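Local structure of hypothetical nigD-like protein (Bacteroides caccae, 3QWN) at residues E13-K18 and Q26-D31; G94-P99 and L146-A151; P99-S104 and Y187-K192; I181-K186 and F207-D212. The protein is of unproven function but, as a NigD-like protein, probably serves as an immunity protein (antitoxin) that protects its producer from a cognate toxin. All blocks are in the same frame, centred on the assembly; numbering follows the deposited sequence.

Interaction 1: residues E13-K18 and Q26-D31; sequences EFVTVK and QTLIPD
Thr16 and Ile29 form a hydrogen-bonded pair in the antiparallel beta hairpin of strands 13-19 and 25-30, part of the N-terminal domain assigned to the OB family. The backbone ladder is regular there: Thr16 N donates to Ile29 O (3.1 Å), and Ile29 N returns a shorter bond to Thr16 O (2.7 Å). At Lys18 it changes. Lys18 O accepts from both Gln26 N and Thr27 N, a classic beta bulge that fits an extra residue into strand 25-30.

Apolar contacts divide between two faces. On the buried one, the branched Val15 meets Leu28, CG2 to CD1 at 4.0 Å, next to Val17; beta-branched and leucine side chains suit this face, which turns toward Leu75 and Ile72 of strand 68-77. On the other, Lys18 and Thr27 run side by side, and the extended lysine lays its CE on Ile29 CD1 (3.5 Å), a place where a long chain can spend methylenes on a neighbour and still carry its charge into solvent.

Polar groups gather where the strands part. Asp31 pairs with Arg54 in a salt bridge, and one water joins Glu13 OE1, Phe14 O and Asp31 N. A second water accepts from Thr16 OG1 and donates to both Ile29 O and Asp31 OD1, the last at 2.8 Å.

Interaction 2: residues G94-P99 and L146-A151; sequences GLKHDP and LLYHDA
His97 swings its ring back over the neighbouring strand: with CG beside its own backbone N (chi1 -52°), ND1 reaches Leu147 O and donates to it at 2.9 Å, while CE1 touches Leu146 CD2 (3.4 Å). The imidazole thus joins one hydrogen bond to an apolar contact, and the ring of Tyr188 stacks on it. His149 works in the reverse direction. Its CG lies opposite the backbone N (chi1 172°), which carries ND1 to Asp98 O; that oxygen is near the imidazole plane, although the donor sits well above the carbonyl plane. The other ring nitrogen, NE2, bonds to His126.

Between these histidines the loop 94-99 is laid against strand 142-150 of the C-terminal beta-sandwich domain by a single bridge, with His149 N bonded to Lys96 O and Asp98 N to His149 O.

Lys96 lies alongside Tyr148, its CB over the face of the ring, 4.2 Å from the centroid, and CG approaches Tyr148 OH; a lysine's methylenes can cover a ring in this way. Gly94 O meets the edge of the same ring. At the far end, Asp98 OD2 takes the Ala151 N-H on its anti lone pair (2.8 Å), a short carboxylate reaching just past the end of the strand.

Interaction 3: residues P99-S104 and Y187-K192; sequences PVDVVS and YYTYDK
Val102 CG2 sits over the centre of the Tyr187 ring, 3.6 Å from the centroid and 11° off its normal, a CH-pi contact. Tyr187 CG lies between backbone N and carbonyl carbon (chi1 68°), a placement that lifts the ring toward the valines; Val100 CG2 touches CD2 and Val100 O meets the ring edge. Compact branched residues suit this tight side, where Leu116 and Leu118 add to the packing. Beside it, Val100 N donates to Tyr188 O, and Thr189 OG1 gives its proton to Val100 O at 2.7 Å. A second close contact lies nearer the surface: Pro99 CG rests on one face of the Tyr190 ring, 3.7 Å from its centroid. Proline's rigid ring, with its C-H groups turned outward, suits such a CH-pi contact, and Glu156 holds Tyr190 OH.

The looser side belongs to exposed Asp101, which contributes little, and to a water standing between Val102 N and Tyr187 OH where the chains separate. The crossing is that of a beta sandwich: the chain entering strand 101-108 of one sheet passes over strand 181-190 of the other.

Interaction 4: residues I181-K186 and F207-D212; sequences ITIKFK and FEYVPD
Ile181 and Ile183 both pack against CE1 of the Tyr209 ring. Ile181 CG2 lies 3.5 Å from Tyr209 CE1, and Ile183 CD1 reaches the same carbon at 3.7 Å. The Tyr209 first torsion is unusual (chi1 96°), swinging the ring over toward the isoleucines. Pro211 extends this apolar patch, its CG meeting Ile181 CD1 at 3.6 Å across a near right angle, and its CD lies above the tyrosine ring. At the other end Phe185 CB approaches the edge of the Phe207 ring. Branched and aromatic residues suit this face because it turns into the interior of the sandwich.

Beneath them runs an antiparallel ladder of four backbone bonds. Ile181 and Tyr209 exchange two, with Ile181 N to Tyr209 O at 2.9 Å, and Ile183 and Phe207 exchange two more, Phe207 N to Ile183 O being 2.7 Å.

On the reverse face the non-hydrogen-bonded pair Thr182 and Glu208 offers polar ends to the outside, with Glu208 CG 3.8 Å from Thr182 OG1.

Strand 196-209 is the outermost strand here; strand 181-190 bonds on its other side to strand 142-150, while Ile105 and Leu107 of strand 101-108 and Leu112 of strand 111-120 cover the apolar face.

In the fold
Interaction 1, in the N-terminal OB-family domain, closes before the others open; its centre is about 29 Å from that of interaction 2 and about 28 Å from that of interaction 3, across the chain's centre. The other three meet on one mixed sheet, where strands 142-150, 181-190 and 196-209 are successive neighbours. Because interactions 2 and 3, centres about 12 Å apart, share Pro99, one continuous piece, 94-104, is laid on strand 142-150 and then on 181-190; their segments alternate along the chain. Interaction 4, centred about 21 to 23 Å from the others, opens after 2 closes but alternates with 3. Interactions 1 and 4 each pair the strands of a hairpin, whereas 2 and 3 join residues far apart in sequence.

Interaction 1: residues E13-K18 and Q26-D31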
loop_
_atom_site.group_PDB
_atom_site.type_symbol
_atom_site.label_atom_id
_atom_site.label_comp_id
_atom_site.label_asym_id
_atom_site.label_seq_id
_atom_site.Cartn_x
_atom_site.Cartn_y
_atom_site.Cartn_z
ATOM N N GLU A 13 5.255 10.519 -0.920
ATOM C CA GLU A 13 3.928 10.432 -0.305
ATOM C C GLU A 13 3.009 9.483 -1.086
ATOM O O GLU A 13 3.152 9.369 -2.296
ATOM C CB GLU A 13 3.266 11.808 -0.310
ATOM C CG GLU A 13 3.595 12.732 0.846
ATOM C CD GLU A 13 2.829 14.046 0.786
ATOM O OE1 GLU A 13 1.568 14.031 0.717
ATOM O OE2 GLU A 13 3.516 15.094 0.738
ATOM N N PHE A 14 2.047 8.855 -0.401
ATOM C CA PHE A 14 0.978 8.029 -0.974
ATOM C C PHE A 14 -0.049 8.994 -1.499
ATOM O O PHE A 14 -0.578 9.799 -0.723
ATOM C CB PHE A 14 0.349 7.091 0.117
ATOM C CG PHE A 14 1.193 5.911 0.554
ATOM C CD1 PHE A 14 2.316 6.093 1.358
ATOM C CD2 PHE A 14 0.871 4.616 0.151
ATOM C CE1 PHE A 14 3.124 5.003 1.715
ATOM C CE2 PHE A 14 1.664 3.526 0.535
ATOM C CZ PHE A 14 2.769 3.725 1.334
ATOM N N VAL A 15 -0.311 8.963 -2.800
ATOM C CA VAL A 15 -1.292 9.848 -3.461
ATOM C C VAL A 15 -2.033 9.046 -4.516
ATOM O O VAL A 15 -1.680 7.885 -4.831
ATOM C CB VAL A 15 -0.631 11.133 -4.105
ATOM C CG1 VAL A 15 0.069 12.025 -3.066
ATOM C CG2 VAL A 15 0.315 10.785 -5.266
ATOM N N THR A 16 -3.058 9.687 -5.076
ATOM C CA THR A 16 -3.799 9.210 -6.235
ATOM C C THR A 16 -3.556 10.229 -7.364
ATOM O O THR A 16 -3.544 11.429 -7.114
ATOM C CB THR A 16 -5.279 8.981 -5.915
ATOM O OG1 THR A 16 -5.375 8.068 -4.826
ATOM C CG2 THR A 16 -6.044 8.403 -7.094
ATOM N N VAL A 17 -3.271 9.762 -8.557
ATOM C CA VAL A 17 -3.116 10.656 -9.712
ATOM C C VAL A 17 -4.161 10.272 -10.748
ATOM O O VAL A 17 -4.537 9.107 -10.828
ATOM C CB VAL A 17 -1.694 10.709 -10.328
ATOM C CG1 VAL A 17 -0.701 11.331 -9.372
ATOM C CG2 VAL A 17 -1.221 9.330 -10.802
ATOM N N LYS A 18 -4.645 11.253 -11.522
ATOM C CA LYS A 18 -5.571 11.055 -12.632
ATOM C C LYS A 18 -4.953 11.649 -13.869
ATOM O O LYS A 18 -4.266 12.686 -13.803
ATOM C CB LYS A 18 -6.964 11.678 -12.391
ATOM C CG LYS A 18 -7.547 11.421 -11.006
ATOM C CD LYS A 18 -9.054 11.634 -10.938
ATOM C CE LYS A 18 -9.532 11.123 -9.585
ATOM N NZ LYS A 18 -10.959 11.427 -9.285
ATOM N N GLN A 26 -3.119 15.121 -14.724
ATOM C CA GLN A 26 -3.841 16.383 -14.630
ATOM C C GLN A 26 -4.258 16.672 -13.218
ATOM O O GLN A 26 -4.506 17.827 -12.889
ATOM C CB GLN A 26 -5.095 16.366 -15.535
ATOM C CG GLN A 26 -4.905 15.816 -16.942
ATOM C CD GLN A 26 -4.513 16.832 -17.994
ATOM O OE1 GLN A 26 -5.142 16.895 -19.062
ATOM N NE2 GLN A 26 -3.417 17.584 -17.773
ATOM N N THR A 27 -4.367 15.626 -12.394
ATOM C CA THR A 27 -4.830 15.710 -11.014
ATOM C C THR A 27 -4.011 14.846 -10.082
ATOM O O THR A 27 -3.649 13.732 -10.432
ATOM C CB THR A 27 -6.285 15.276 -10.977
ATOM O OG1 THR A 27 -6.986 16.223 -11.764
ATOM C CG2 THR A 27 -6.874 15.220 -9.560
ATOM N N LEU A 28 -3.780 15.360 -8.868
ATOM C CA LEU A 28 -3.079 14.699 -7.787
ATOM C C LEU A 28 -3.977 14.833 -6.569
ATOM O O LEU A 28 -4.469 15.915 -6.291
ATOM C CB LEU A 28 -1.650 15.299 -7.580
ATOM C CG LEU A 28 -0.859 14.653 -6.478
ATOM C CD1 LEU A 28 0.577 14.498 -6.838
ATOM C CD2 LEU A 28 -1.054 15.360 -5.191
ATOM N N ILE A 29 -4.267 13.730 -5.892
ATOM C CA ILE A 29 -5.163 13.763 -4.736
ATOM C C ILE A 29 -4.376 13.269 -3.544
ATOM O O ILE A 29 -4.104 12.067 -3.423
ATOM C CB ILE A 29 -6.513 13.022 -4.910
ATOM C CG1 ILE A 29 -7.137 13.297 -6.296
ATOM C CG2 ILE A 29 -7.463 13.401 -3.775
ATOM C CD1 ILE A 29 -8.154 12.405 -6.646
ATOM N N PRO A 30 -3.933 14.218 -2.686
ATOM C CA PRO A 30 -3.194 13.817 -1.478
ATOM C C PRO A 30 -4.091 13.019 -0.546
ATOM O O PRO A 30 -5.306 13.108 -0.641
ATOM C CB PRO A 30 -2.790 15.157 -0.839
ATOM C CG PRO A 30 -3.097 16.211 -1.840
ATOM C CD PRO A 30 -4.194 15.676 -2.695
ATOM N N ASP A 31 -3.504 12.231 0.345
ATOM C CA ASP A 31 -4.315 11.467 1.289
ATOM C C ASP A 31 -4.921 12.403 2.346
ATOM O O ASP A 31 -6.083 12.253 2.722
ATOM C CB ASP A 31 -3.446 10.377 1.936
ATOM C CG ASP A 31 -3.406 9.048 1.195
ATOM O OD1 ASP A 31 -3.890 8.993 0.034
ATOM O OD2 ASP A 31 -2.925 8.058 1.787
HETATM O O HOH W 1 -0.446 12.328 0.567
HETATM O O HOH W 2 -5.385 9.546 -2.239
#

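Interaction 2: residues G94-P99 and L146-A151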
loop_
_atom_site.group_PDB
_atom_site.type_symbol
_atom_site.label_atom_id
_atom_site.label_comp_id
_atom_site.label_asym_id
_atom_site.label_seq_id
_atom_site.Cartn_x
_atom_site.Cartn_y
_atom_site.Cartn_z
ATOM N N GLY A 94 2.267 -22.163 -3.303
ATOM C CA GLY A 94 2.588 -22.039 -1.885
ATOM C C GLY A 94 2.767 -20.627 -1.367
ATOM O O GLY A 94 3.090 -19.704 -2.118
ATOM N N LEU A 95 2.543 -20.461 -0.057
ATOM C CA LEU A 95 2.693 -19.173 0.615
ATOM C C LEU A 95 4.168 -18.903 0.870
ATOM O O LEU A 95 4.890 -19.796 1.339
ATOM C CB LEU A 95 1.886 -19.125 1.927
ATOM C CG LEU A 95 0.378 -19.380 1.833
ATOM C CD1 LEU A 95 -0.268 -19.231 3.185
ATOM C CD2 LEU A 95 -0.300 -18.452 0.840
ATOM N N LYS A 96 4.616 -17.685 0.513
ATOM C CA LYS A 96 6.001 -17.229 0.673
ATOM C C LYS A 96 6.009 -16.108 1.658
ATOM O O LYS A 96 5.175 -15.206 1.558
ATOM C CB LYS A 96 6.615 -16.785 -0.670
ATOM C CG LYS A 96 6.387 -17.745 -1.857
ATOM C CD LYS A 96 7.106 -19.094 -1.745
ATOM C CE LYS A 96 7.414 -19.696 -3.109
ATOM N NZ LYS A 96 6.206 -19.855 -3.972
ATOM N N HIS A 97 6.919 -16.169 2.636
ATOM C CA HIS A 97 6.993 -15.168 3.703
ATOM C C HIS A 97 8.423 -14.725 3.981
ATOM O O HIS A 97 8.877 -14.774 5.122
ATOM C CB HIS A 97 6.348 -15.702 4.995
ATOM C CG HIS A 97 4.958 -16.235 4.821
ATOM N ND1 HIS A 97 3.926 -15.424 4.360
ATOM C CD2 HIS A 97 4.475 -17.486 5.036
ATOM C CE1 HIS A 97 2.858 -16.209 4.296
ATOM N NE2 HIS A 97 3.131 -17.450 4.723
ATOM N N ASP A 98 9.132 -14.288 2.944
ATOM C CA ASP A 98 10.496 -13.776 3.093
ATOM C C ASP A 98 10.459 -12.508 3.995
ATOM O O ASP A 98 9.505 -11.734 3.908
ATOM C CB ASP A 98 11.145 -13.521 1.722
ATOM C CG ASP A 98 11.477 -14.801 0.991
ATOM O OD1 ASP A 98 12.030 -15.711 1.624
ATOM O OD2 ASP A 98 11.212 -14.874 -0.232
ATOM N N PRO A 99 11.395 -12.384 4.972
ATOM C CA PRO A 99 11.274 -11.316 5.978
ATOM C C PRO A 99 11.354 -9.908 5.450
ATOM O O PRO A 99 12.013 -9.630 4.449
ATOM C CB PRO A 99 12.454 -11.582 6.922
ATOM C CG PRO A 99 12.713 -13.024 6.769
ATOM C CD PRO A 99 12.533 -13.269 5.300
ATOM N N LEU A 146 -2.203 -11.671 6.403
ATOM C CA LEU A 146 -0.827 -12.133 6.508
ATOM C C LEU A 146 -0.103 -11.683 5.270
ATOM O O LEU A 146 -0.592 -11.916 4.165
ATOM C CB LEU A 146 -0.731 -13.660 6.683
ATOM C CG LEU A 146 0.676 -14.303 6.630
ATOM C CD1 LEU A 146 1.618 -13.751 7.747
ATOM C CD2 LEU A 146 0.563 -15.814 6.736
ATOM N N LEU A 147 1.050 -11.011 5.451
ATOM C CA LEU A 147 1.829 -10.564 4.320
ATOM C C LEU A 147 2.466 -11.756 3.592
ATOM O O LEU A 147 3.114 -12.610 4.216
ATOM C CB LEU A 147 2.923 -9.551 4.730
ATOM C CG LEU A 147 3.739 -8.963 3.575
ATOM C CD1 LEU A 147 2.935 -7.965 2.771
ATOM C CD2 LEU A 147 5.015 -8.378 4.059
ATOM N N TYR A 148 2.264 -11.787 2.274
ATOM C CA TYR A 148 2.913 -12.699 1.367
ATOM C C TYR A 148 4.088 -11.928 0.757
ATOM O O TYR A 148 3.897 -10.814 0.243
ATOM C CB TYR A 148 1.929 -13.197 0.292
ATOM C CG TYR A 148 2.574 -13.974 -0.838
ATOM C CD1 TYR A 148 3.235 -13.318 -1.876
ATOM C CD2 TYR A 148 2.460 -15.358 -0.913
ATOM C CE1 TYR A 148 3.848 -14.027 -2.908
ATOM C CE2 TYR A 148 3.024 -16.074 -1.969
ATOM C CZ TYR A 148 3.722 -15.403 -2.961
ATOM O OH TYR A 148 4.287 -16.088 -4.009
ATOM N N HIS A 149 5.293 -12.497 0.825
ATOM C CA HIS A 149 6.458 -11.878 0.220
ATOM C C HIS A 149 7.358 -12.954 -0.346
ATOM O O HIS A 149 7.906 -13.767 0.400
ATOM C CB HIS A 149 7.227 -10.938 1.189
ATOM C CG HIS A 149 8.538 -10.440 0.634
ATOM N ND1 HIS A 149 9.669 -10.364 1.422
ATOM C CD2 HIS A 149 8.868 -10.070 -0.638
ATOM C CE1 HIS A 149 10.637 -9.923 0.625
ATOM N NE2 HIS A 149 10.201 -9.745 -0.626
ATOM N N ASP A 150 7.507 -12.947 -1.677
ATOM C CA ASP A 150 8.388 -13.847 -2.409
ATOM C C ASP A 150 9.548 -13.024 -2.958
ATOM O O ASP A 150 9.340 -12.189 -3.837
ATOM C CB ASP A 150 7.620 -14.565 -3.525
ATOM C CG ASP A 150 8.367 -15.655 -4.281
ATOM O OD1 ASP A 150 9.460 -16.074 -3.812
ATOM O OD2 ASP A 150 7.847 -16.106 -5.330
ATOM N N ALA A 151 10.753 -13.211 -2.390
ATOM C CA ALA A 151 11.980 -12.500 -2.799
ATOM C C ALA A 151 12.617 -13.168 -3.995
ATOM O O ALA A 151 13.589 -12.645 -4.520
ATOM C CB ALA A 151 12.975 -12.452 -1.643
#

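Interaction 3: residues P99-S104 and Y187-K192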
loop_
_atom_site.group_PDB
_atom_site.type_symbol
_atom_site.label_atom_id
_atom_site.label_comp_id
_atom_site.label_asym_id
_atom_site.label_seq_id
_atom_site.Cartn_x
_atom_site.Cartn_y
_atom_site.Cartn_z
ATOM N N PRO A 99 11.395 -12.384 4.972
ATOM C CA PRO A 99 11.274 -11.316 5.978
ATOM C C PRO A 99 11.354 -9.908 5.450
ATOM O O PRO A 99 12.013 -9.630 4.449
ATOM C CB PRO A 99 12.454 -11.582 6.922
ATOM C CG PRO A 99 12.713 -13.024 6.769
ATOM C CD PRO A 99 12.533 -13.269 5.300
ATOM N N VAL A 100 10.643 -9.020 6.150
ATOM C CA VAL A 100 10.573 -7.580 5.927
ATOM C C VAL A 100 10.496 -6.915 7.300
ATOM O O VAL A 100 10.172 -7.576 8.299
ATOM C CB VAL A 100 9.380 -7.106 5.011
ATOM C CG1 VAL A 100 9.339 -7.814 3.665
ATOM C CG2 VAL A 100 8.024 -7.178 5.727
ATOM N N ASP A 101 10.743 -5.597 7.338
ATOM C CA ASP A 101 10.495 -4.770 8.504
ATOM C C ASP A 101 9.367 -3.812 8.143
ATOM O O ASP A 101 9.266 -3.385 6.990
ATOM C CB ASP A 101 11.751 -3.996 8.954
ATOM C CG ASP A 101 12.877 -4.844 9.515
ATOM O OD1 ASP A 101 12.593 -5.952 10.048
ATOM O OD2 ASP A 101 14.029 -4.403 9.443
ATOM N N VAL A 102 8.502 -3.500 9.100
ATOM C CA VAL A 102 7.469 -2.500 8.870
ATOM C C VAL A 102 8.049 -1.169 9.390
ATOM O O VAL A 102 8.414 -1.085 10.561
ATOM C CB VAL A 102 6.100 -2.854 9.491
ATOM C CG1 VAL A 102 5.134 -1.666 9.397
ATOM C CG2 VAL A 102 5.508 -4.108 8.835
ATOM N N VAL A 103 8.199 -0.165 8.509
ATOM C CA VAL A 103 8.704 1.167 8.882
ATOM C C VAL A 103 7.545 2.006 9.452
ATOM O O VAL A 103 7.701 2.643 10.471
ATOM C CB VAL A 103 9.359 1.864 7.650
ATOM C CG1 VAL A 103 9.771 3.298 7.980
ATOM C CG2 VAL A 103 10.551 1.060 7.159
ATOM N N SER A 104 6.406 2.031 8.746
ATOM C CA SER A 104 5.212 2.785 9.085
ATOM C C SER A 104 4.000 2.054 8.495
ATOM O O SER A 104 4.128 1.430 7.457
ATOM C CB SER A 104 5.338 4.213 8.574
ATOM O OG SER A 104 4.245 5.056 8.905
ATOM N N TYR A 187 3.039 -10.505 9.706
ATOM C CA TYR A 187 4.116 -10.524 8.699
ATOM C C TYR A 187 5.339 -11.204 9.295
ATOM O O TYR A 187 5.546 -11.136 10.517
ATOM C CB TYR A 187 4.473 -9.080 8.218
ATOM C CG TYR A 187 5.140 -8.217 9.279
ATOM C CD1 TYR A 187 4.414 -7.705 10.355
ATOM C CD2 TYR A 187 6.503 -7.928 9.217
ATOM C CE1 TYR A 187 5.033 -6.940 11.348
ATOM C CE2 TYR A 187 7.133 -7.179 10.214
ATOM C CZ TYR A 187 6.394 -6.672 11.268
ATOM O OH TYR A 187 7.025 -5.868 12.200
ATOM N N TYR A 188 6.143 -11.846 8.445
ATOM C CA TYR A 188 7.372 -12.487 8.896
ATOM C C TYR A 188 8.496 -11.483 8.866
ATOM O O TYR A 188 8.611 -10.703 7.919
ATOM C CB TYR A 188 7.695 -13.731 8.065
ATOM C CG TYR A 188 6.883 -14.947 8.476
ATOM C CD1 TYR A 188 5.523 -15.038 8.180
ATOM C CD2 TYR A 188 7.479 -16.018 9.141
ATOM C CE1 TYR A 188 4.779 -16.162 8.528
ATOM C CE2 TYR A 188 6.733 -17.137 9.527
ATOM C CZ TYR A 188 5.379 -17.208 9.215
ATOM O OH TYR A 188 4.599 -18.299 9.557
ATOM N N THR A 189 9.292 -11.474 9.921
ATOM C CA THR A 189 10.427 -10.570 10.136
ATOM C C THR A 189 11.535 -11.331 10.866
ATOM O O THR A 189 11.296 -12.436 11.358
ATOM C CB THR A 189 9.945 -9.320 10.927
ATOM O OG1 THR A 189 10.927 -8.280 10.839
ATOM C CG2 THR A 189 9.565 -9.632 12.377
ATOM N N TYR A 190 12.733 -10.758 10.951
ATOM C CA TYR A 190 13.826 -11.389 11.695
ATOM C C TYR A 190 13.805 -10.950 13.138
ATOM O O TYR A 190 13.592 -9.768 13.398
ATOM C CB TYR A 190 15.195 -11.043 11.087
ATOM C CG TYR A 190 15.506 -11.754 9.789
ATOM C CD1 TYR A 190 15.578 -13.151 9.733
ATOM C CD2 TYR A 190 15.785 -11.032 8.619
ATOM C CE1 TYR A 190 15.890 -13.809 8.541
ATOM C CE2 TYR A 190 16.108 -11.682 7.428
ATOM C CZ TYR A 190 16.173 -13.067 7.396
ATOM O OH TYR A 190 16.486 -13.712 6.225
ATOM N N ASP A 191 14.079 -11.882 14.082
ATOM C CA ASP A 191 14.180 -11.525 15.499
ATOM C C ASP A 191 15.602 -11.005 15.771
ATOM O O ASP A 191 16.396 -10.882 14.828
ATOM C CB ASP A 191 13.780 -12.698 16.440
ATOM C CG ASP A 191 14.569 -14.000 16.351
ATOM O OD1 ASP A 191 15.741 -13.963 15.921
ATOM O OD2 ASP A 191 14.036 -15.045 16.776
ATOM N N LYS A 192 15.926 -10.715 17.054
ATOM C CA LYS A 192 17.238 -10.221 17.493
ATOM C C LYS A 192 18.393 -11.152 17.070
ATOM O O LYS A 192 19.495 -10.662 16.811
ATOM C CB LYS A 192 17.250 -10.050 19.023
HETATM O O HOH W 3 9.366 -4.718 11.843
#

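Interaction 4: residues I181-K186 and F207-D212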
loop_
_atom_site.group_PDB
_atom_site.type_symbol
_atom_site.label_atom_id
_atom_site.label_comp_id
_atom_site.label_asym_id
_atom_site.label_seq_id
_atom_site.Cartn_x
_atom_site.Cartn_y
_atom_site.Cartn_z
ATOM N N ILE A 181 -15.016 -2.768 11.456
ATOM C CA ILE A 181 -14.114 -3.833 11.005
ATOM C C ILE A 181 -12.761 -3.674 11.720
ATOM O O ILE A 181 -12.312 -2.551 11.935
ATOM C CB ILE A 181 -14.009 -3.801 9.444
ATOM C CG1 ILE A 181 -15.258 -4.460 8.834
ATOM C CG2 ILE A 181 -12.748 -4.482 8.896
ATOM C CD1 ILE A 181 -15.809 -3.768 7.694
ATOM N N THR A 182 -12.144 -4.798 12.121
ATOM C CA THR A 182 -10.843 -4.802 12.784
ATOM C C THR A 182 -9.842 -5.557 11.908
ATOM O O THR A 182 -9.985 -6.760 11.706
ATOM C CB THR A 182 -10.939 -5.389 14.210
ATOM O OG1 THR A 182 -11.903 -4.656 14.962
ATOM C CG2 THR A 182 -9.600 -5.351 14.945
ATOM N N ILE A 183 -8.856 -4.849 11.367
ATOM C CA ILE A 183 -7.841 -5.500 10.541
ATOM C C ILE A 183 -6.681 -5.877 11.449
ATOM O O ILE A 183 -6.127 -5.010 12.125
ATOM C CB ILE A 183 -7.393 -4.640 9.325
ATOM C CG1 ILE A 183 -8.601 -4.351 8.387
ATOM C CG2 ILE A 183 -6.213 -5.294 8.565
ATOM C CD1 ILE A 183 -8.612 -2.987 7.875
ATOM N N LYS A 184 -6.335 -7.169 11.475
ATOM C CA LYS A 184 -5.216 -7.699 12.244
ATOM C C LYS A 184 -4.163 -8.194 11.245
ATOM O O LYS A 184 -4.358 -9.212 10.579
ATOM C CB LYS A 184 -5.680 -8.786 13.208
ATOM C CG LYS A 184 -6.550 -8.237 14.324
ATOM C CD LYS A 184 -6.863 -9.302 15.336
ATOM C CE LYS A 184 -7.835 -8.816 16.382
ATOM N NZ LYS A 184 -7.976 -9.805 17.465
ATOM N N PHE A 185 -3.086 -7.423 11.100
ATOM C CA PHE A 185 -2.022 -7.677 10.139
ATOM C C PHE A 185 -0.817 -8.382 10.772
ATOM O O PHE A 185 -0.263 -7.913 11.763
ATOM C CB PHE A 185 -1.585 -6.354 9.466
ATOM C CG PHE A 185 -0.425 -6.479 8.508
ATOM C CD1 PHE A 185 -0.606 -7.015 7.234
ATOM C CD2 PHE A 185 0.851 -6.062 8.877
ATOM C CE1 PHE A 185 0.471 -7.134 6.357
ATOM C CE2 PHE A 185 1.928 -6.171 7.988
ATOM C CZ PHE A 185 1.728 -6.708 6.734
ATOM N N LYS A 186 -0.410 -9.508 10.159
ATOM C CA LYS A 186 0.754 -10.314 10.524
ATOM C C LYS A 186 1.761 -10.317 9.381
ATOM O O LYS A 186 1.387 -10.153 8.215
ATOM C CB LYS A 186 0.344 -11.749 10.862
ATOM C CG LYS A 186 -0.168 -11.933 12.284
ATOM C CD LYS A 186 -0.581 -13.376 12.551
ATOM C CE LYS A 186 -1.472 -13.506 13.760
ATOM N NZ LYS A 186 -1.690 -14.929 14.142
ATOM N N PHE A 207 -6.226 -2.737 13.656
ATOM C CA PHE A 207 -6.663 -1.454 13.086
ATOM C C PHE A 207 -8.193 -1.438 12.955
ATOM O O PHE A 207 -8.763 -2.216 12.185
ATOM C CB PHE A 207 -5.981 -1.163 11.729
ATOM C CG PHE A 207 -4.473 -1.334 11.684
ATOM C CD1 PHE A 207 -3.626 -0.287 12.014
ATOM C CD2 PHE A 207 -3.903 -2.527 11.259
ATOM C CE1 PHE A 207 -2.235 -0.447 11.955
ATOM C CE2 PHE A 207 -2.517 -2.688 11.230
ATOM C CZ PHE A 207 -1.693 -1.651 11.581
ATOM N N GLU A 208 -8.859 -0.588 13.749
ATOM C CA GLU A 208 -10.318 -0.477 13.741
ATOM C C GLU A 208 -10.766 0.655 12.842
ATOM O O GLU A 208 -10.202 1.752 12.869
ATOM C CB GLU A 208 -10.859 -0.280 15.149
ATOM C CG GLU A 208 -12.209 -0.935 15.351
ATOM C CD GLU A 208 -12.823 -0.688 16.711
ATOM O OE1 GLU A 208 -12.324 -1.264 17.703
ATOM O OE2 GLU A 208 -13.798 0.094 16.785
ATOM N N TYR A 209 -11.771 0.385 12.025
ATOM C CA TYR A 209 -12.290 1.382 11.099
ATOM C C TYR A 209 -13.736 1.052 10.687
ATOM O O TYR A 209 -14.158 -0.110 10.737
ATOM C CB TYR A 209 -11.353 1.518 9.882
ATOM C CG TYR A 209 -11.725 0.713 8.664
ATOM C CD1 TYR A 209 -11.575 -0.667 8.643
ATOM C CD2 TYR A 209 -12.133 1.340 7.494
ATOM C CE1 TYR A 209 -11.911 -1.414 7.511
ATOM C CE2 TYR A 209 -12.447 0.609 6.349
ATOM C CZ TYR A 209 -12.354 -0.771 6.365
ATOM O OH TYR A 209 -12.695 -1.483 5.232
ATOM N N VAL A 210 -14.494 2.094 10.321
ATOM C CA VAL A 210 -15.876 1.981 9.862
ATOM C C VAL A 210 -15.882 2.378 8.376
ATOM O O VAL A 210 -15.692 3.562 8.075
ATOM C CB VAL A 210 -16.855 2.823 10.721
ATOM C CG1 VAL A 210 -18.278 2.726 10.183
ATOM C CG2 VAL A 210 -16.814 2.398 12.182
ATOM N N PRO A 211 -16.035 1.412 7.430
ATOM C CA PRO A 211 -15.998 1.781 6.000
ATOM C C PRO A 211 -17.245 2.573 5.554
ATOM O O PRO A 211 -18.188 2.003 4.991
ATOM C CB PRO A 211 -15.868 0.431 5.278
ATOM C CG PRO A 211 -16.419 -0.562 6.222
ATOM C CD PRO A 211 -16.223 -0.043 7.616
ATOM N N ASP A 212 -17.241 3.902 5.816
ATOM C CA ASP A 212 -18.331 4.823 5.458
ATOM C C ASP A 212 -17.778 6.223 5.139
ATOM O O ASP A 212 -16.562 6.423 5.071
ATOM C CB ASP A 212 -19.401 4.908 6.583
ATOM C CG ASP A 212 -20.328 3.703 6.752
ATOM O OD1 ASP A 212 -20.805 3.166 5.728
ATOM O OD2 ASP A 212 -20.661 3.369 7.906
#